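Local coordinates for MAGE domain-containing protein (Xenopus laevis, PDB 7DG2) that probably helps shape the Nse4 protein, as the MAGE-domain partner of Nse1 in the Nse1-Nse3-Nse4 part of the DNA-binding Smc5/6 complex, at residues B[56-68]-B[74-86]. Numbering follows the deposited sequence.
Sequences ITLQQVFGFQLEE and HIYILTNKLQRVQ
Glu-68 and Tyr-76 are a non-hydrogen-bonded pair in the antiparallel hairpin of strands 64-70 and 75-80, the wing-like hairpin of a winged-helix fold, consistent with the domain's HTH kinship. From Glu-68, CB lies 3.9 Å from CD1 of Tyr-76, CG passes 3.7 Å from Ile-75 O, CD comes within 3.7 Å of His-74 ND1, OE1 stays 4.2 Å from that nitrogen, and OE2 accepts its hydrogen bond (2.7 Å). CG anti to the backbone N (chi1 -173°) and the extended chain beyond it carry the carboxylate alongside His-74; the donor comes from the syn side of OE2 but 29° out of the carboxylate plane, while OE2 lies nearly in the imidazole plane. A water joins OE2 to Tyr-76 OH. Cut back to an alanine, this position would probably leave His-74 ND1 without its acceptor and the water without its carboxylate. Leu-66 CD2 sits over the centre of the Tyr-76 ring, a CH-pi contact 7° off the normal, while its CD1 meets Leu-78 CD2 at 3.8 Å. Beyond, Leu-58 CD1 touches the same CD2, tying helix 47-62 to the hairpin. On the face of Gln-65, Glu-67, Ile-77 and Thr-79, Thr-79 OG1 donates to the anti lone pair of Glu-67 OE2 (2.5 Å); just past the strand, Lys-81 NZ hydrogen-bonds Gln-65 OE1. Two polar side-chain bonds thus serve that face, whereas on the other Leu-66 and Leu-78 form an apolar middle between Asn-80 and the Glu-68 carboxylate with the Tyr-76 hydroxyl.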
# COMPACT_ATOMS: atom_id res chain seq x y z
N ILE B 56 17.42 -6.99 11.43
CA ILE B 56 18.29 -5.82 11.42
C ILE B 56 18.12 -5.04 10.12
O ILE B 56 18.09 -3.80 10.12
CB ILE B 56 19.75 -6.23 11.65
CG1 ILE B 56 19.91 -6.79 13.07
CG2 ILE B 56 20.70 -5.05 11.43
CD1 ILE B 56 19.31 -5.90 14.18
N THR B 57 17.99 -5.74 8.98
CA THR B 57 17.76 -5.06 7.71
C THR B 57 16.46 -4.26 7.75
O THR B 57 16.41 -3.11 7.29
CB THR B 57 17.72 -6.06 6.55
OG1 THR B 57 19.01 -6.66 6.39
CG2 THR B 57 17.33 -5.36 5.24
N LEU B 58 15.39 -4.85 8.29
CA LEU B 58 14.11 -4.14 8.33
C LEU B 58 14.19 -2.91 9.24
O LEU B 58 13.63 -1.85 8.91
CB LEU B 58 13.00 -5.09 8.78
CG LEU B 58 12.55 -6.06 7.70
CD1 LEU B 58 11.81 -7.22 8.35
CD2 LEU B 58 11.65 -5.34 6.72
N GLN B 59 14.91 -3.02 10.36
CA GLN B 59 15.12 -1.86 11.23
C GLN B 59 15.91 -0.76 10.53
O GLN B 59 15.53 0.41 10.57
CB GLN B 59 15.88 -2.26 12.50
CG GLN B 59 15.11 -3.16 13.40
CD GLN B 59 15.91 -3.56 14.63
OE1 GLN B 59 17.03 -3.08 14.85
NE2 GLN B 59 15.35 -4.44 15.44
N GLN B 60 17.03 -1.13 9.91
CA GLN B 60 17.97 -0.14 9.40
C GLN B 60 17.49 0.50 8.11
O GLN B 60 17.69 1.71 7.90
CB GLN B 60 19.34 -0.79 9.19
CG GLN B 60 20.00 -1.21 10.49
CD GLN B 60 21.42 -1.71 10.31
OE1 GLN B 60 21.86 -1.99 9.20
NE2 GLN B 60 22.15 -1.83 11.42
N VAL B 61 16.89 -0.29 7.23
CA VAL B 61 16.51 0.25 5.92
C VAL B 61 15.12 0.85 5.94
O VAL B 61 14.89 1.91 5.35
CB VAL B 61 16.63 -0.86 4.85
CG1 VAL B 61 16.22 -0.32 3.49
CG2 VAL B 61 18.06 -1.41 4.82
N PHE B 62 14.16 0.21 6.62
CA PHE B 62 12.77 0.62 6.56
C PHE B 62 12.27 1.33 7.81
O PHE B 62 11.19 1.92 7.77
CB PHE B 62 11.87 -0.60 6.32
CG PHE B 62 12.10 -1.27 4.99
CD1 PHE B 62 13.10 -2.22 4.83
CD2 PHE B 62 11.30 -0.95 3.88
CE1 PHE B 62 13.32 -2.82 3.60
CE2 PHE B 62 11.52 -1.55 2.65
CZ PHE B 62 12.53 -2.50 2.51
N GLY B 63 12.99 1.24 8.92
CA GLY B 63 12.42 1.73 10.16
C GLY B 63 11.28 0.87 10.66
O GLY B 63 10.34 1.39 11.27
N PHE B 64 11.34 -0.44 10.40
CA PHE B 64 10.32 -1.40 10.82
C PHE B 64 10.88 -2.28 11.93
O PHE B 64 12.02 -2.74 11.85
CB PHE B 64 9.89 -2.35 9.70
CG PHE B 64 9.18 -1.71 8.55
CD1 PHE B 64 8.84 -0.37 8.55
CD2 PHE B 64 8.83 -2.49 7.46
CE1 PHE B 64 8.18 0.20 7.47
CE2 PHE B 64 8.17 -1.93 6.36
CZ PHE B 64 7.84 -0.58 6.37
N GLN B 65 10.04 -2.58 12.91
CA GLN B 65 10.40 -3.43 14.04
C GLN B 65 9.65 -4.75 13.95
O GLN B 65 8.42 -4.77 13.83
CB GLN B 65 10.06 -2.73 15.36
CG GLN B 65 10.42 -3.50 16.61
CD GLN B 65 11.87 -3.27 17.03
OE1 GLN B 65 12.59 -2.45 16.44
NE2 GLN B 65 12.30 -3.99 18.06
N LEU B 66 10.38 -5.85 14.04
CA LEU B 66 9.76 -7.16 14.15
C LEU B 66 9.33 -7.39 15.60
O LEU B 66 10.13 -7.19 16.52
CB LEU B 66 10.75 -8.24 13.68
CG LEU B 66 10.23 -9.67 13.55
CD1 LEU B 66 9.32 -9.75 12.33
CD2 LEU B 66 11.39 -10.66 13.41
N GLU B 67 8.07 -7.76 15.81
CA GLU B 67 7.58 -7.99 17.16
C GLU B 67 6.80 -9.30 17.22
O GLU B 67 6.00 -9.60 16.34
CB GLU B 67 6.68 -6.83 17.65
CG GLU B 67 7.39 -5.46 17.69
CD GLU B 67 6.67 -4.46 18.60
OE1 GLU B 67 6.31 -4.83 19.74
OE2 GLU B 67 6.48 -3.31 18.18
N GLU B 68 7.03 -10.07 18.28
CA GLU B 68 6.29 -11.31 18.50
C GLU B 68 5.02 -10.97 19.26
O GLU B 68 5.09 -10.37 20.34
CB GLU B 68 7.16 -12.31 19.27
CG GLU B 68 6.57 -13.69 19.41
CD GLU B 68 7.52 -14.65 20.13
OE1 GLU B 68 7.90 -14.36 21.28
OE2 GLU B 68 7.89 -15.68 19.52
N HIS B 74 4.74 -18.29 18.42
CA HIS B 74 5.79 -17.49 17.80
C HIS B 74 5.33 -16.92 16.46
O HIS B 74 5.81 -17.31 15.39
CB HIS B 74 7.07 -18.32 17.61
CG HIS B 74 7.53 -18.99 18.86
ND1 HIS B 74 8.11 -18.30 19.91
CD2 HIS B 74 7.49 -20.29 19.24
CE1 HIS B 74 8.40 -19.16 20.88
NE2 HIS B 74 8.04 -20.37 20.49
N ILE B 75 4.38 -16.00 16.54
CA ILE B 75 3.90 -15.29 15.36
C ILE B 75 4.33 -13.83 15.46
O ILE B 75 4.29 -13.22 16.54
CB ILE B 75 2.38 -15.44 15.15
CG1 ILE B 75 1.59 -14.82 16.30
CG2 ILE B 75 2.01 -16.92 15.01
CD1 ILE B 75 0.10 -14.67 16.00
N TYR B 76 4.76 -13.28 14.34
CA TYR B 76 5.36 -11.96 14.27
C TYR B 76 4.47 -10.98 13.53
O TYR B 76 3.67 -11.37 12.68
CB TYR B 76 6.70 -11.99 13.54
CG TYR B 76 7.75 -12.90 14.13
CD1 TYR B 76 8.08 -12.84 15.48
CD2 TYR B 76 8.43 -13.80 13.33
CE1 TYR B 76 9.06 -13.68 16.01
CE2 TYR B 76 9.41 -14.62 13.85
CZ TYR B 76 9.73 -14.56 15.18
OH TYR B 76 10.70 -15.40 15.68
N ILE B 77 4.66 -9.69 13.83
CA ILE B 77 4.12 -8.60 13.02
C ILE B 77 5.25 -7.60 12.81
O ILE B 77 6.32 -7.69 13.41
CB ILE B 77 2.91 -7.91 13.67
CG1 ILE B 77 3.32 -7.19 14.96
CG2 ILE B 77 1.77 -8.89 13.93
CD1 ILE B 77 2.21 -6.29 15.52
N LEU B 78 4.99 -6.61 11.95
CA LEU B 78 5.92 -5.50 11.73
C LEU B 78 5.27 -4.23 12.25
O LEU B 78 4.14 -3.91 11.86
CB LEU B 78 6.24 -5.35 10.23
CG LEU B 78 6.96 -6.52 9.56
CD1 LEU B 78 7.08 -6.25 8.06
CD2 LEU B 78 8.34 -6.74 10.17
N THR B 79 5.96 -3.51 13.13
CA THR B 79 5.48 -2.22 13.64
C THR B 79 6.46 -1.12 13.25
O THR B 79 7.59 -1.38 12.82
CB THR B 79 5.29 -2.23 15.17
OG1 THR B 79 6.56 -2.41 15.80
CG2 THR B 79 4.34 -3.36 15.58
N ASN B 80 6.02 0.13 13.41
CA ASN B 80 6.78 1.26 12.91
C ASN B 80 7.68 1.82 14.01
O ASN B 80 7.22 2.05 15.13
CB ASN B 80 5.84 2.34 12.39
CG ASN B 80 6.46 3.18 11.30
OD1 ASN B 80 7.66 3.47 11.34
ND2 ASN B 80 5.66 3.55 10.31
N LYS B 81 8.96 2.01 13.69
CA LYS B 81 9.87 2.66 14.63
C LYS B 81 9.80 4.17 14.53
O LYS B 81 10.35 4.87 15.40
CB LYS B 81 11.30 2.19 14.39
CG LYS B 81 11.49 0.67 14.55
CD LYS B 81 12.92 0.24 14.20
CE LYS B 81 13.94 0.69 15.26
NZ LYS B 81 13.77 -0.07 16.55
N LEU B 82 9.16 4.70 13.50
CA LEU B 82 9.04 6.13 13.30
C LEU B 82 7.67 6.61 13.78
O LEU B 82 6.65 5.95 13.53
CB LEU B 82 9.21 6.51 11.82
CG LEU B 82 10.41 6.00 11.03
CD1 LEU B 82 10.42 6.64 9.64
CD2 LEU B 82 11.72 6.30 11.75
N GLN B 83 7.65 7.75 14.44
CA GLN B 83 6.39 8.30 14.93
C GLN B 83 5.54 8.77 13.76
O GLN B 83 5.98 9.58 12.94
CB GLN B 83 6.65 9.47 15.88
CG GLN B 83 5.37 10.07 16.43
CD GLN B 83 5.64 11.25 17.35
OE1 GLN B 83 6.63 11.97 17.18
NE2 GLN B 83 4.76 11.45 18.33
N ARG B 84 4.32 8.27 13.69
CA ARG B 84 3.41 8.70 12.65
C ARG B 84 2.84 10.06 13.04
O ARG B 84 2.35 10.24 14.17
CB ARG B 84 2.31 7.66 12.45
CG ARG B 84 2.83 6.33 11.92
CD ARG B 84 3.24 6.43 10.44
NE ARG B 84 2.12 6.84 9.60
CZ ARG B 84 1.25 5.99 9.04
NH1 ARG B 84 1.38 4.68 9.22
NH2 ARG B 84 0.26 6.45 8.29
N VAL B 85 2.97 11.04 12.15
CA VAL B 85 2.54 12.41 12.41
C VAL B 85 1.74 12.92 11.22
O VAL B 85 1.88 12.45 10.09
CB VAL B 85 3.74 13.34 12.70
CG1 VAL B 85 4.43 12.93 13.99
CG2 VAL B 85 4.75 13.32 11.55
N GLN B 86 0.90 13.92 11.48
CA GLN B 86 0.31 14.67 10.39
C GLN B 86 1.41 15.17 9.46
O GLN B 86 2.41 15.73 9.92
CB GLN B 86 -0.51 15.85 10.93
CG GLN B 86 -1.36 16.58 9.88
CD GLN B 86 -0.57 17.57 9.02
OE1 GLN B 86 0.39 18.18 9.49
NE2 GLN B 86 -0.98 17.72 7.77
O HOH W 1 10.53 -15.67 18.24